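Long-range contact in ThermoDBP-single stranded DNA binding protein (Thermoproteus tenax, PDB 3TEK), which binds single-stranded DNA and probably takes the place of the canonical single-stranded DNA-binding protein in the Thermoproteales: residues L96-F100 / K137-I141. Sequence-based numbering, arbitrary orientation.
Sequences LKKWF and KTQLI
Trp99, on helix 83-108, meets Thr138 and Leu140 of strand 131-142, an outermost strand of the four-stranded antiparallel sheet on which the helix packs. The axes of helix 96-100 and strand 138-141 pass 11.0 Å apart at a signed crossing angle of -51°, a separation bridged mainly by side chains. Trp99 contributes most of the helix side of the contact: with CG anti to the backbone N (chi1 171°), it extends the six-membered ring toward the strand. Thr138 CG2 sits over one face of that ring, 3.8 Å from its centroid and 9° off the normal, which defines a CH-pi contact. The same methyl lies 4.0 Å from Leu96 CD2, so it is shared between the indole and a leucine branch three residues earlier on the helix. Leu140 meets the indole differently: its CB stands near the ring plane, 3.9 Å from the rim atom CH2 of Trp99. At the end of the same side chain, Leu140 CD1 approaches the edge of the Phe100 ring, 4.3 Å from CE1, while Phe100 also meets the ring of Phe116. Thr138 divides its two branches by chemistry, since OG1 hydrogen-bonds Thr120 OG1 and the carbonyl oxygen of Arg135. Those bonds probably help fix the threonine's rotation, keeping its methyl over the indole. Between these two segments the contact is thus apolar: one methyl against a ring face and leucine carbons at two ring edges.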
loop_
_atom_site.group_PDB
_atom_site.type_symbol
_atom_site.label_atom_id
_atom_site.label_comp_id
_atom_site.label_asym_id
_atom_site.label_seq_id
_atom_site.Cartn_x
_atom_site.Cartn_y
_atom_site.Cartn_z
ATOM N N LEU A 96 -1.966 -4.572 -7.396
ATOM C CA LEU A 96 -3.037 -4.705 -6.400
ATOM C C LEU A 96 -4.420 -4.577 -7.014
ATOM O O LEU A 96 -5.317 -5.321 -6.654
ATOM C CB LEU A 96 -2.921 -3.683 -5.292
ATOM C CG LEU A 96 -2.255 -4.153 -3.986
ATOM C CD1 LEU A 96 -1.897 -2.936 -3.137
ATOM C CD2 LEU A 96 -3.134 -5.150 -3.192
ATOM N N LYS A 97 -4.574 -3.613 -7.912
ATOM C CA LYS A 97 -5.834 -3.387 -8.597
ATOM C C LYS A 97 -6.198 -4.605 -9.416
ATOM O O LYS A 97 -7.356 -5.037 -9.413
ATOM C CB LYS A 97 -5.715 -2.167 -9.497
ATOM C CG LYS A 97 -6.981 -1.676 -10.138
ATOM C CD LYS A 97 -6.694 -0.340 -10.827
ATOM C CE LYS A 97 -7.783 0.089 -11.796
ATOM N NZ LYS A 97 -7.247 1.138 -12.733
ATOM N N LYS A 98 -5.208 -5.164 -10.111
ATOM C CA LYS A 98 -5.422 -6.370 -10.914
ATOM C C LYS A 98 -5.821 -7.566 -10.030
ATOM O O LYS A 98 -6.762 -8.306 -10.314
ATOM C CB LYS A 98 -4.151 -6.706 -11.699
ATOM C CG LYS A 98 -4.364 -7.797 -12.762
ATOM C CD LYS A 98 -3.205 -7.889 -13.774
ATOM C CE LYS A 98 -2.289 -9.091 -13.530
ATOM N NZ LYS A 98 -1.400 -9.394 -14.711
ATOM N N TRP A 99 -5.066 -7.773 -8.972
ATOM C CA TRP A 99 -5.422 -8.777 -7.992
ATOM C C TRP A 99 -6.878 -8.596 -7.487
ATOM O O TRP A 99 -7.609 -9.582 -7.383
ATOM C CB TRP A 99 -4.438 -8.753 -6.819
ATOM C CG TRP A 99 -4.883 -9.608 -5.728
ATOM C CD1 TRP A 99 -4.757 -10.960 -5.654
ATOM C CD2 TRP A 99 -5.579 -9.195 -4.547
ATOM N NE1 TRP A 99 -5.331 -11.419 -4.488
ATOM C CE2 TRP A 99 -5.845 -10.359 -3.791
ATOM C CE3 TRP A 99 -5.997 -7.958 -4.056
ATOM C CZ2 TRP A 99 -6.511 -10.323 -2.548
ATOM C CZ3 TRP A 99 -6.641 -7.910 -2.821
ATOM C CH2 TRP A 99 -6.904 -9.089 -2.088
ATOM N N PHE A 100 -7.285 -7.356 -7.192
ATOM C CA PHE A 100 -8.625 -7.116 -6.617
ATOM C C PHE A 100 -9.715 -7.444 -7.606
ATOM O O PHE A 100 -10.650 -8.142 -7.295
ATOM C CB PHE A 100 -8.813 -5.673 -6.190
ATOM C CG PHE A 100 -10.182 -5.396 -5.639
ATOM C CD1 PHE A 100 -10.511 -5.778 -4.347
ATOM C CD2 PHE A 100 -11.148 -4.806 -6.425
ATOM C CE1 PHE A 100 -11.797 -5.530 -3.820
ATOM C CE2 PHE A 100 -12.450 -4.555 -5.929
ATOM C CZ PHE A 100 -12.776 -4.918 -4.623
ATOM N N LYS A 137 1.593 -12.263 0.979
ATOM C CA LYS A 137 0.936 -11.825 2.226
ATOM C C LYS A 137 -0.303 -10.904 2.048
ATOM O O LYS A 137 -0.779 -10.307 2.999
ATOM C CB LYS A 137 1.975 -11.161 3.131
ATOM C CG LYS A 137 3.148 -12.064 3.477
ATOM C CD LYS A 137 2.697 -13.280 4.285
ATOM C CE LYS A 137 3.778 -13.728 5.238
ATOM N NZ LYS A 137 3.195 -14.560 6.327
ATOM N N THR A 138 -0.829 -10.785 0.845
ATOM C CA THR A 138 -1.950 -9.891 0.625
ATOM C C THR A 138 -3.235 -10.564 1.093
ATOM O O THR A 138 -3.476 -11.705 0.736
ATOM C CB THR A 138 -2.070 -9.525 -0.857
ATOM O OG1 THR A 138 -0.842 -8.924 -1.288
ATOM C CG2 THR A 138 -3.210 -8.539 -1.084
ATOM N N GLN A 139 -4.055 -9.877 1.884
ATOM C CA GLN A 139 -5.354 -10.439 2.310
ATOM C C GLN A 139 -6.467 -9.426 2.290
ATOM O O GLN A 139 -6.242 -8.232 2.460
ATOM C CB GLN A 139 -5.249 -11.032 3.705
ATOM C CG GLN A 139 -4.708 -12.462 3.687
ATOM C CD GLN A 139 -3.776 -12.727 4.817
ATOM O OE1 GLN A 139 -4.097 -12.425 5.966
ATOM N NE2 GLN A 139 -2.593 -13.283 4.507
ATOM N N LEU A 140 -7.667 -9.935 2.051
ATOM C CA LEU A 140 -8.865 -9.133 1.983
ATOM C C LEU A 140 -9.809 -9.515 3.094
ATOM O O LEU A 140 -10.089 -10.706 3.331
ATOM C CB LEU A 140 -9.582 -9.377 0.667
ATOM C CG LEU A 140 -10.745 -8.442 0.379
ATOM C CD1 LEU A 140 -10.219 -7.152 -0.215
ATOM C CD2 LEU A 140 -11.781 -9.134 -0.538
ATOM N N ILE A 141 -10.309 -8.506 3.781
ATOM C CA ILE A 141 -11.470 -8.681 4.617
ATOM C C ILE A 141 -12.565 -7.864 3.957
ATOM O O ILE A 141 -12.322 -6.730 3.543
ATOM C CB ILE A 141 -11.233 -8.206 6.046
ATOM C CG1 ILE A 141 -10.262 -9.155 6.750
ATOM C CG2 ILE A 141 -12.585 -8.186 6.830
ATOM C CD1 ILE A 141 -10.936 -10.503 7.176
#